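PDB 5U75: enterotoxin-like toxin X from Staphylococcus aureus, which binds sialylated glycans on neutrophil surface glycoproteins and so inhibits phagocytosis and killing by these host cells. Local coordinates for residues A[129-134]-A[139-144]; A[32-37]-A[91-96]. All blocks are in the same frame, centred on the assembly; numbering follows the deposited sequence. Where two conformers were deposited one is given.

Contact 1: A[129-134]-A[139-144]; sequences YTLESH and KNRENV. With SIA (N-acetyl-alpha-neuraminic acid), chain B; NDG (2-acetamido-2-deoxy-alpha-D-glucopyranose), chain C; GAL (beta-D-galactopyranose), chain D; FUC (alpha-L-fucopyranose), chain E.
The backbones come nearest at Tyr129 and Arg141, whose CA atoms are 10.0 Å apart, where edge strand 128-132 of the beta-grasp domain faces a short 3-10 segment and a type I turn running from Arg141 to Val144. Side chains bridge that gap and form part of the V-shaped site that holds sialyl Lewis X. Arginine suits the centre because its flat guanidinium carries several N-H donors pointing outward in one plane, toward protein and sugar together: NH1 and NH2 both donate to the carbonyl O of Thr130, NH2 at 2.8 Å, and that oxygen lies near the guanidinium plane. The chain bends at chi3 (64°), while Gln138 also holds NH1; thus positioned, NE donates almost straight (165°) to O9 of the sialic acid and NH2 reaches its O8. Galactose C5 lies over one guanidinium face.

Thr130 serves the sialic acid carboxylate twice, its backbone N donating to O1B and its hydroxyl OG1 to O1A at 2.7 Å. Tyr129 lends an apolar wall: its CE1 packs 4.0 Å from Val144 CG1, and the ring also borders the acetyl methyl C11. Farther along the glycan, Asn140 matches its amide to N-acetylglucosamine, OD1 accepting from O6 and ND2 donating to O5. Glu132 takes two hydroxyls on one oxygen: OE2 receives fucose O3 at 2.6 Å and galactose O6 at 2.5 Å.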
ATOM      1  N   TYR A 129     -10.756  -5.148   3.022  1.00 16.41           N
ATOM      2  CA  TYR A 129      -9.644  -5.524   3.869  1.00 15.99           C
ATOM      3  C   TYR A 129      -8.978  -4.226   4.297  1.00 16.62           C
ATOM      4  O   TYR A 129      -8.482  -3.463   3.457  1.00 15.91           O
ATOM      5  CB  TYR A 129      -8.635  -6.430   3.142  1.00 15.09           C
ATOM      6  CG  TYR A 129      -9.239  -7.654   2.512  1.00 14.59           C
ATOM      7  CD1 TYR A 129      -9.381  -8.841   3.239  1.00 14.36           C
ATOM      8  CD2 TYR A 129      -9.660  -7.642   1.174  1.00 14.42           C
ATOM      9  CE1 TYR A 129      -9.940  -9.975   2.667  1.00 14.26           C
ATOM     10  CE2 TYR A 129     -10.197  -8.778   0.577  1.00 14.71           C
ATOM     11  CZ  TYR A 129     -10.344  -9.946   1.327  1.00 14.81           C
ATOM     12  OH  TYR A 129     -10.890 -11.057   0.735  1.00 15.03           O
ATOM     13  N   THR A 130      -8.930  -4.002   5.609  1.00 16.33           N
ATOM     14  CA  THR A 130      -8.457  -2.750   6.173  1.00 16.46           C
ATOM     15  C   THR A 130      -7.043  -2.883   6.715  1.00 16.36           C
ATOM     16  O   THR A 130      -6.758  -3.767   7.520  1.00 16.88           O
ATOM     17  CB  THR A 130      -9.394  -2.240   7.305  1.00 16.51           C
ATOM     18  OG1 THR A 130     -10.734  -2.157   6.826  1.00 17.14           O
ATOM     19  CG2 THR A 130      -8.927  -0.885   7.812  1.00 17.33           C
ATOM     20  N   LEU A 131      -6.173  -1.999   6.251  1.00 16.67           N
ATOM     21  CA  LEU A 131      -4.790  -1.951   6.612  1.00 16.42           C
ATOM     22  C   LEU A 131      -4.518  -0.693   7.417  1.00 16.75           C
ATOM     23  O   LEU A 131      -4.412   0.407   6.864  1.00 15.85           O
ATOM     24  CB  LEU A 131      -3.911  -1.963   5.359  1.00 16.74           C
ATOM     25  CG  LEU A 131      -4.280  -2.993   4.287  1.00 17.30           C
ATOM     26  CD1 LEU A 131      -3.340  -2.780   3.112  1.00 18.09           C
ATOM     27  CD2 LEU A 131      -4.194  -4.423   4.798  1.00 17.00           C
ATOM     28  N   GLU A 132      -4.351  -0.871   8.721  1.00 16.88           N
ATOM     29  CA  GLU A 132      -4.049   0.251   9.605  1.00 17.57           C
ATOM     30  C   GLU A 132      -2.596   0.685   9.433  1.00 18.40           C
ATOM     31  O   GLU A 132      -1.676  -0.103   9.677  1.00 19.42           O
ATOM     32  CB  GLU A 132      -4.334  -0.143  11.055  1.00 18.52           C
ATOM     33  CG  GLU A 132      -5.755  -0.557  11.316  1.00 19.49           C
ATOM     34  CD  GLU A 132      -6.026  -0.735  12.798  1.00 22.21           C
ATOM     35  OE1 GLU A 132      -6.074   0.301  13.488  1.00 22.43           O
ATOM     36  OE2 GLU A 132      -6.177  -1.892  13.257  1.00 22.08           O
ATOM     37  N   SER A 133      -2.380   1.948   9.046  1.00 17.36           N
ATOM     38  CA  SER A 133      -1.073   2.388   8.582  1.00 17.62           C
ATOM     39  C   SER A 133      -0.012   2.573   9.646  1.00 17.16           C
ATOM     40  O   SER A 133       1.152   2.638   9.337  1.00 17.18           O
ATOM     41  CB  SER A 133      -1.190   3.681   7.772  1.00 18.44           C
ATOM     42  OG  SER A 133      -1.596   4.761   8.602  1.00 18.20           O
ATOM     43  N   HIS A 134      -0.428   2.709  10.900  1.00 19.01           N
ATOM     44  CA  HIS A 134       0.482   3.044  11.990  1.00 20.08           C
ATOM     45  C   HIS A 134       1.271   1.839  12.532  1.00 21.48           C
ATOM     46  O   HIS A 134       2.168   2.015  13.368  1.00 21.75           O
ATOM     47  CB  HIS A 134      -0.307   3.725  13.130  1.00 19.81           C
ATOM     48  CG  HIS A 134      -1.249   2.818  13.846  1.00 20.46           C
ATOM     49  ND1 HIS A 134      -2.506   2.506  13.373  1.00 19.88           N
ATOM     50  CD2 HIS A 134      -1.107   2.138  15.010  1.00 20.39           C
ATOM     51  CE1 HIS A 134      -3.106   1.700  14.226  1.00 20.66           C
ATOM     52  NE2 HIS A 134      -2.270   1.451  15.220  1.00 20.32           N
ATOM     53  N   LYS A 139       0.091 -10.660  12.189  1.00 23.38           N
ATOM     54  CA  LYS A 139       0.598 -11.953  11.687  1.00 24.60           C
ATOM     55  C   LYS A 139      -0.514 -12.939  11.364  1.00 24.31           C
ATOM     56  O   LYS A 139      -0.412 -13.661  10.375  1.00 23.31           O
ATOM     57  CB  LYS A 139       1.599 -12.580  12.681  1.00 27.19           C
ATOM     58  N   ASN A 140      -1.598 -12.950  12.145  1.00 23.38           N
ATOM     59  CA  ASN A 140      -2.718 -13.868  11.893  1.00 24.11           C
ATOM     60  C   ASN A 140      -3.515 -13.606  10.587  1.00 22.97           C
ATOM     61  O   ASN A 140      -4.384 -14.405  10.216  1.00 23.55           O
ATOM     62  CB  ASN A 140      -3.657 -13.993  13.123  1.00 27.25           C
ATOM     63  CG  ASN A 140      -4.534 -12.758  13.367  1.00 30.60           C
ATOM     64  OD1 ASN A 140      -4.639 -11.867  12.529  1.00 31.71           O
ATOM     65  ND2 ASN A 140      -5.201 -12.729  14.529  1.00 32.35           N
ATOM     66  N   ARG A 141      -3.221 -12.492   9.914  1.00 20.95           N
ATOM     67  CA  ARG A 141      -3.865 -12.127   8.642  1.00 20.16           C
ATOM     68  C   ARG A 141      -3.029 -12.466   7.411  1.00 19.94           C
ATOM     69  O   ARG A 141      -3.516 -12.324   6.297  1.00 19.59           O
ATOM     70  CB  ARG A 141      -4.141 -10.615   8.619  1.00 19.42           C
ATOM     71  CG  ARG A 141      -4.919 -10.138   9.839  1.00 19.14           C
ATOM     72  CD  ARG A 141      -5.101  -8.630   9.841  1.00 19.52           C
ATOM     73  NE  ARG A 141      -5.915  -8.180   8.706  1.00 19.67           N
ATOM     74  CZ  ARG A 141      -6.029  -6.902   8.321  1.00 18.76           C
ATOM     75  NH1 ARG A 141      -5.389  -5.934   8.971  1.00 17.28           N
ATOM     76  NH2 ARG A 141      -6.771  -6.604   7.257  1.00 18.44           N
ATOM     77  N   GLU A 142      -1.782 -12.893   7.610  1.00 20.05           N
ATOM     78  CA  GLU A 142      -0.842 -13.052   6.501  1.00 20.99           C
ATOM     79  C   GLU A 142      -1.282 -14.014   5.422  1.00 20.70           C
ATOM     80  O   GLU A 142      -0.963 -13.795   4.260  1.00 19.87           O
ATOM     81  CB  GLU A 142       0.518 -13.479   7.012  1.00 21.80           C
ATOM     82  CG  GLU A 142       1.225 -12.359   7.748  1.00 23.39           C
ATOM     83  CD  GLU A 142       2.557 -12.776   8.334  1.00 25.94           C
ATOM     84  OE1 GLU A 142       2.985 -13.930   8.133  1.00 28.23           O
ATOM     85  OE2 GLU A 142       3.175 -11.930   8.989  1.00 25.45           O
ATOM     86  N   ASN A 143      -2.007 -15.062   5.793  1.00 20.86           N
ATOM     87  CA  ASN A 143      -2.336 -16.146   4.847  1.00 22.11           C
ATOM     88  C   ASN A 143      -3.725 -16.085   4.213  1.00 20.81           C
ATOM     89  O   ASN A 143      -4.124 -17.010   3.496  1.00 21.36           O
ATOM     90  CB  ASN A 143      -2.131 -17.486   5.551  1.00 24.68           C
ATOM     91  CG  ASN A 143      -0.694 -17.659   6.039  1.00 26.70           C
ATOM     92  OD1 ASN A 143       0.253 -17.350   5.323  1.00 29.53           O
ATOM     93  ND2 ASN A 143      -0.531 -18.142   7.256  1.00 28.72           N
ATOM     94  N   VAL A 144      -4.458 -14.996   4.454  1.00 18.86           N
ATOM     95  CA  VAL A 144      -5.792 -14.815   3.886  1.00 17.25           C
ATOM     96  C   VAL A 144      -5.635 -14.735   2.369  1.00 16.33           C
ATOM     97  O   VAL A 144      -4.762 -14.027   1.883  1.00 16.32           O
ATOM     98  CB  VAL A 144      -6.464 -13.533   4.436  1.00 17.59           C
ATOM     99  CG1 VAL A 144      -7.756 -13.190   3.681  1.00 17.88           C
ATOM    100  CG2 VAL A 144      -6.751 -13.698   5.926  1.00 18.04           C
TER
HETATM  101  C1  SIA B   3     -11.345  -5.576   7.797  1.00 20.40           C
HETATM  102  C2  SIA B   3     -12.079  -6.651   8.609  1.00 20.28           C
HETATM  103  C3  SIA B   3     -13.592  -6.646   8.352  1.00 19.59           C
HETATM  104  C4  SIA B   3     -13.923  -7.121   6.942  1.00 18.50           C
HETATM  105  C5  SIA B   3     -13.259  -8.465   6.599  1.00 18.32           C
HETATM  106  C6  SIA B   3     -11.775  -8.386   6.925  1.00 18.14           C
HETATM  107  C7  SIA B   3     -10.938  -9.658   6.770  1.00 18.28           C
HETATM  108  C8  SIA B   3      -9.520  -9.452   7.288  1.00 17.09           C
HETATM  109  C9  SIA B   3      -8.590 -10.557   6.807  1.00 16.96           C
HETATM  110  C10 SIA B   3     -13.588 -10.039   4.762  1.00 19.26           C
HETATM  111  C11 SIA B   3     -13.776 -10.210   3.293  1.00 18.70           C
HETATM  112  N5  SIA B   3     -13.462  -8.772   5.193  1.00 17.55           N
HETATM  113  O1A SIA B   3     -11.913  -4.484   7.597  1.00 20.55           O
HETATM  114  O1B SIA B   3     -10.169  -5.813   7.390  1.00 18.83           O
HETATM  115  O4  SIA B   3     -15.324  -7.266   6.733  1.00 18.63           O
HETATM  116  O6  SIA B   3     -11.569  -7.962   8.272  1.00 19.74           O
HETATM  117  O7  SIA B   3     -11.582 -10.776   7.415  1.00 17.26           O
HETATM  118  O8  SIA B   3      -8.976  -8.212   6.813  1.00 17.93           O
HETATM  119  O9  SIA B   3      -7.413 -10.534   7.600  1.00 16.50           O
HETATM  120  O10 SIA B   3     -13.524 -11.020   5.510  1.00 19.42           O
HETATM  121  C1  NDG C   1      -6.452  -9.847  16.183  1.00 34.18           C
HETATM  122  C2  NDG C   1      -6.271  -8.342  16.059  1.00 34.68           C
HETATM  123  C3  NDG C   1      -7.550  -7.709  15.511  1.00 31.45           C
HETATM  124  C4  NDG C   1      -7.809  -8.328  14.135  1.00 28.96           C
HETATM  125  C5  NDG C   1      -7.902  -9.860  14.251  1.00 29.84           C
HETATM  126  C6  NDG C   1      -8.011 -10.524  12.887  1.00 29.79           C
HETATM  127  C7  NDG C   1      -4.794  -6.963  17.462  1.00 38.85           C
HETATM  128  C8  NDG C   1      -4.543  -6.445  18.852  1.00 40.03           C
HETATM  129  O5  NDG C   1      -6.725 -10.379  14.883  1.00 32.25           O
HETATM  130  O3  NDG C   1      -7.397  -6.282  15.424  1.00 31.43           O
HETATM  131  O4  NDG C   1      -9.032  -7.844  13.588  1.00 26.11           O
HETATM  132  O6  NDG C   1      -6.808 -10.206  12.177  1.00 29.54           O
HETATM  133  O7  NDG C   1      -4.056  -6.656  16.534  1.00 39.14           O
HETATM  134  N2  NDG C   1      -5.861  -7.757  17.330  1.00 37.18           N
HETATM  135  O1  NDG C   1      -7.564 -10.140  17.029  1.00 38.22           O
HETATM  136  C1  GAL D   2      -8.946  -7.286  12.280  1.00 23.65           C
HETATM  137  C2  GAL D   2     -10.367  -7.229  11.749  1.00 22.83           C
HETATM  138  C3  GAL D   2     -10.414  -6.494  10.408  1.00 21.42           C
HETATM  139  C4  GAL D   2      -9.755  -5.121  10.571  1.00 21.77           C
HETATM  140  C5  GAL D   2      -8.343  -5.243  11.126  1.00 21.68           C
HETATM  141  C6  GAL D   2      -7.722  -3.864  11.303  1.00 20.67           C
HETATM  142  O2  GAL D   2     -10.910  -8.540  11.618  1.00 21.57           O
HETATM  143  O3  GAL D   2     -11.785  -6.392   9.985  1.00 20.52           O
HETATM  144  O4  GAL D   2     -10.583  -4.331  11.418  1.00 22.03           O
HETATM  145  O5  GAL D   2      -8.351  -5.974  12.357  1.00 23.79           O
HETATM  146  O6  GAL D   2      -6.381  -3.932  11.792  1.00 19.60           O
HETATM  147  C1  FUC E   4      -8.027  -5.526  16.470  1.00 30.22           C
HETATM  148  C2  FUC E   4      -7.647  -4.052  16.351  1.00 30.23           C
HETATM  149  C3  FUC E   4      -8.310  -3.418  15.137  1.00 30.16           C
HETATM  150  C4  FUC E   4      -9.812  -3.611  15.201  1.00 31.25           C
HETATM  151  C5  FUC E   4     -10.106  -5.104  15.284  1.00 29.59           C
HETATM  152  C6  FUC E   4     -11.590  -5.410  15.368  1.00 29.11           C
HETATM  153  O2  FUC E   4      -6.237  -3.912  16.201  1.00 32.86           O
HETATM  154  O3  FUC E   4      -7.958  -2.032  15.080  1.00 29.80           O
HETATM  155  O4  FUC E   4     -10.321  -2.911  16.345  1.00 32.96           O
HETATM  156  O5  FUC E   4      -9.443  -5.691  16.405  1.00 28.47           O
HETATM  157  O   HOH W   1      -4.412  -3.441   9.913  1.00 19.16           O

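Contact 2: A[32-37]-A[91-96]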
ATOM      1  N   TYR A  32       9.176   1.335   7.437  1.00 22.07           N
ATOM      2  CA  TYR A  32       9.882   1.644   6.214  1.00 22.41           C
ATOM      3  C   TYR A  32      10.750   0.454   5.763  1.00 23.57           C
ATOM      4  O   TYR A  32      10.764   0.105   4.587  1.00 21.80           O
ATOM      5  CB  TYR A  32      10.740   2.901   6.338  1.00 25.07           C
ATOM      6  CG  TYR A  32      11.486   3.210   5.068  1.00 25.54           C
ATOM      7  CD1 TYR A  32      10.869   3.906   4.026  1.00 25.84           C
ATOM      8  CD2 TYR A  32      12.795   2.756   4.871  1.00 27.18           C
ATOM      9  CE1 TYR A  32      11.535   4.162   2.842  1.00 27.47           C
ATOM     10  CE2 TYR A  32      13.462   3.006   3.689  1.00 27.35           C
ATOM     11  CZ  TYR A  32      12.833   3.709   2.679  1.00 28.41           C
ATOM     12  OH  TYR A  32      13.493   3.959   1.508  1.00 30.83           O
ATOM     13  N   ASP A  33      11.472  -0.159   6.696  1.00 24.09           N
ATOM     14  CA  ASP A  33      12.407  -1.232   6.321  1.00 25.41           C
ATOM     15  C   ASP A  33      11.680  -2.466   5.809  1.00 24.29           C
ATOM     16  O   ASP A  33      12.157  -3.108   4.884  1.00 24.51           O
ATOM     17  CB  ASP A  33      13.316  -1.612   7.487  1.00 26.83           C
ATOM     18  CG  ASP A  33      14.369  -0.559   7.771  1.00 28.18           C
ATOM     19  OD1 ASP A  33      14.718   0.245   6.878  1.00 28.83           O
ATOM     20  OD2 ASP A  33      14.863  -0.564   8.907  1.00 31.88           O
ATOM     21  N   ARG A  34      10.546  -2.784   6.415  1.00 22.59           N
ATOM     22  CA  ARG A  34       9.713  -3.888   5.959  1.00 21.35           C
ATOM     23  C   ARG A  34       9.121  -3.611   4.586  1.00 21.06           C
ATOM     24  O   ARG A  34       9.287  -4.393   3.652  1.00 20.09           O
ATOM     25  CB  ARG A  34       8.581  -4.151   6.948  1.00 21.26           C
ATOM     26  CG  ARG A  34       7.586  -5.176   6.429  1.00 19.74           C
ATOM     27  CD  ARG A  34       6.621  -5.657   7.465  1.00 19.96           C
ATOM     28  NE  ARG A  34       5.590  -6.514   6.864  1.00 19.17           N
ATOM     29  CZ  ARG A  34       4.801  -7.341   7.532  1.00 19.42           C
ATOM     30  NH1 ARG A  34       3.915  -8.087   6.881  1.00 19.39           N
ATOM     31  NH2 ARG A  34       4.891  -7.456   8.858  1.00 20.71           N
ATOM     32  N   TYR A  35       8.425  -2.485   4.462  1.00 20.01           N
ATOM     33  CA  TYR A  35       7.577  -2.253   3.292  1.00 18.69           C
ATOM     34  C   TYR A  35       8.266  -1.602   2.089  1.00 19.40           C
ATOM     35  O   TYR A  35       7.665  -1.524   1.007  1.00 19.28           O
ATOM     36  CB  TYR A  35       6.349  -1.462   3.739  1.00 18.05           C
ATOM     37  CG  TYR A  35       5.375  -2.265   4.566  1.00 17.39           C
ATOM     38  CD1 TYR A  35       4.627  -3.281   3.986  1.00 16.87           C
ATOM     39  CD2 TYR A  35       5.180  -2.013   5.926  1.00 17.24           C
ATOM     40  CE1 TYR A  35       3.706  -4.003   4.714  1.00 16.66           C
ATOM     41  CE2 TYR A  35       4.249  -2.745   6.675  1.00 16.48           C
ATOM     42  CZ  TYR A  35       3.508  -3.741   6.065  1.00 16.40           C
ATOM     43  OH  TYR A  35       2.572  -4.474   6.774  1.00 16.02           O
ATOM     44  N   SER A  36       9.514  -1.130   2.251  1.00 19.43           N
ATOM     45  CA  SER A  36      10.273  -0.532   1.154  1.00 19.74           C
ATOM     46  C   SER A  36      10.980  -1.560   0.273  1.00 19.45           C
ATOM     47  O   SER A  36      11.517  -1.194  -0.764  1.00 20.30           O
ATOM     48  CB  SER A  36      11.324   0.471   1.671  1.00 21.09           C
ATOM     49  OG  SER A  36      12.249  -0.160   2.531  1.00 21.57           O
ATOM     50  N   LYS A  37      10.973  -2.823   0.681  1.00 21.50           N
ATOM     51  CA  LYS A  37      11.630  -3.879  -0.094  1.00 23.08           C
ATOM     52  C   LYS A  37      10.848  -4.121  -1.367  1.00 22.47           C
ATOM     53  O   LYS A  37       9.622  -4.224  -1.329  1.00 19.98           O
ATOM     54  CB  LYS A  37      11.728  -5.160   0.722  1.00 25.47           C
ATOM     55  CG  LYS A  37      12.611  -4.985   1.943  1.00 28.82           C
ATOM     56  CD  LYS A  37      13.006  -6.314   2.535  1.00 33.84           C
ATOM     57  CE  LYS A  37      14.039  -6.122   3.630  1.00 37.17           C
ATOM     58  NZ  LYS A  37      14.300  -7.430   4.287  1.00 40.30           N
ATOM     59  N   THR A  91      -1.715 -13.871  -1.306  1.00 15.90           N
ATOM     60  CA  THR A  91      -1.983 -13.698   0.120  1.00 15.57           C
ATOM     61  C   THR A  91      -2.158 -12.223   0.444  1.00 15.52           C
ATOM     62  O   THR A  91      -1.655 -11.326  -0.267  1.00 14.50           O
ATOM     63  CB  THR A  91      -0.878 -14.272   1.026  1.00 15.32           C
ATOM     64  OG1 THR A  91       0.333 -13.551   0.852  1.00 14.88           O
ATOM     65  CG2 THR A  91      -0.650 -15.773   0.747  1.00 16.04           C
ATOM     66  N   LEU A  92      -2.868 -11.981   1.542  1.00 15.68           N
ATOM     67  CA  LEU A  92      -2.960 -10.632   2.096  1.00 15.54           C
ATOM     68  C   LEU A  92      -1.581 -10.084   2.500  1.00 15.51           C
ATOM     69  O   LEU A  92      -1.324  -8.894   2.364  1.00 14.64           O
ATOM     70  CB  LEU A  92      -3.960 -10.589   3.251  1.00 15.14           C
ATOM     71  CG  LEU A  92      -4.206  -9.215   3.899  1.00 15.06           C
ATOM     72  CD1 LEU A  92      -4.575  -8.166   2.856  1.00 15.16           C
ATOM     73  CD2 LEU A  92      -5.315  -9.375   4.931  1.00 15.06           C
ATOM     74  N   LYS A  93      -0.656 -10.947   2.936  1.00 16.16           N
ATOM     75  CA  LYS A  93       0.688 -10.478   3.233  1.00 16.81           C
ATOM     76  C   LYS A  93       1.301  -9.856   1.991  1.00 15.91           C
ATOM     77  O   LYS A  93       1.898  -8.787   2.041  1.00 14.72           O
ATOM     78  CB  LYS A  93       1.583 -11.590   3.775  1.00 18.61           C
ATOM     79  CG  LYS A  93       2.960 -11.102   4.183  1.00 20.99           C
ATOM     80  CD  LYS A  93       3.818 -12.241   4.731  1.00 23.47           C
ATOM     81  CE  LYS A  93       5.106 -11.718   5.324  1.00 26.29           C
ATOM     82  NZ  LYS A  93       6.090 -12.834   5.482  1.00 28.81           N
ATOM     83  N   GLU A  94       1.132 -10.546   0.866  1.00 15.62           N
ATOM     84  CA  GLU A  94       1.660 -10.082  -0.404  0.50 15.90           C
ATOM     85  C   GLU A  94       1.011  -8.774  -0.873  1.00 15.45           C
ATOM     86  O   GLU A  94       1.689  -7.836  -1.261  1.00 15.53           O
ATOM     87  CB  GLU A  94       1.430 -11.169  -1.436  0.50 16.56           C
ATOM     88  CG  GLU A  94       2.172 -10.967  -2.721  0.50 17.09           C
ATOM     89  CD  GLU A  94       2.075 -12.193  -3.585  0.50 18.08           C
ATOM     90  OE1 GLU A  94       2.651 -13.247  -3.241  0.50 16.56           O
ATOM     91  OE2 GLU A  94       1.422 -12.074  -4.636  0.50 19.82           O
ATOM     92  N   LEU A  95      -0.312  -8.728  -0.831  1.00 15.30           N
ATOM     93  CA  LEU A  95      -1.051  -7.542  -1.309  1.00 16.16           C
ATOM     94  C   LEU A  95      -0.820  -6.330  -0.405  1.00 15.65           C
ATOM     95  O   LEU A  95      -0.546  -5.219  -0.882  1.00 15.20           O
ATOM     96  CB  LEU A  95      -2.538  -7.894  -1.405  1.00 17.55           C
ATOM     97  CG  LEU A  95      -3.422  -6.986  -2.233  1.00 20.94           C
ATOM     98  CD1 LEU A  95      -2.875  -6.838  -3.658  1.00 22.17           C
ATOM     99  CD2 LEU A  95      -4.844  -7.546  -2.235  1.00 21.27           C
ATOM    100  N   ASP A  96      -0.920  -6.551   0.903  1.00 15.70           N
ATOM    101  CA  ASP A  96      -0.502  -5.537   1.907  1.00 15.09           C
ATOM    102  C   ASP A  96       0.897  -4.984   1.613  1.00 15.10           C
ATOM    103  O   ASP A  96       1.120  -3.773   1.588  1.00 14.96           O
ATOM    104  CB  ASP A  96      -0.602  -6.138   3.318  1.00 15.78           C
ATOM    105  CG  ASP A  96      -0.041  -5.231   4.389  1.00 16.57           C
ATOM    106  OD1 ASP A  96      -0.645  -4.166   4.693  1.00 17.24           O
ATOM    107  OD2 ASP A  96       1.026  -5.592   4.917  1.00 16.67           O
TER
HETATM  108  O   HOH W   2       2.856  -7.536   4.202  1.00 16.38           O
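Tyr35 near the end of helix 23-35 meets Asp96 in the first turns of helix 92-104, the helix packed against the beta-grasp sheet. One direct hydrogen bond joins the two segments: Tyr35 OH donates to Asp96 OD2 at 2.7 Å, on the syn lone pair of the carboxylate. Ring and carboxylate are nearly perpendicular, 83° apart, with OD2 at the ring edge. Tyrosine fits this buried place because its rigid ring sets a para hydroxyl far enough out to reach Asp96; that hydroxyl also accepts from the backbone N of Leu137, while Asp96 OD1 pairs with Arg100. Within 91-96, Thr91 is the N-cap, a role suited to its short hydroxyl: OG1 accepts from Glu94 N at 3.1 Å.

Water-mediated bonding adds a second link. A single water accepts from Arg34 NH1 and donates to both Lys93 O and Asp96 OD2, so OD2 receives two donors. The charges of Arg34 and Asp96 are only near neighbours, and the direct salt bridge of Arg34 is made by NH2 with Glu136.

Van der Waals contact is slight. Within 32-37, Arg34 CG, anti to the backbone N (chi1 173°), covers one face of the Tyr35 ring; across the segments, Arg34 NH1 lies 4.1 Å from Lys93 CE, beside the lysine's methylene chain.

In the fold
Contact 2 precedes contact 1 along the chain, and their centres are about 10 Å apart. Helix 92-104 is the element between them: helix 23-35 meets its first turns in contact 2, while the 139-144 loop of contact 1 reaches those same turns through probable backbone hydrogen bonds, Val144 O to Leu92 N and Glu142 O to Lys93 N. Leu131 CD1, from strand 128-132, also packs near Asp96 OD1. Residues 135-138, between the segments of contact 1, supply partners to both sites: Glu136 and Leu137 meet Arg34 and Tyr35, whereas Lys135 and Gln138 bind sugars. The glycan site is thus built against the helix, and Leu92 itself touches the sialic acid.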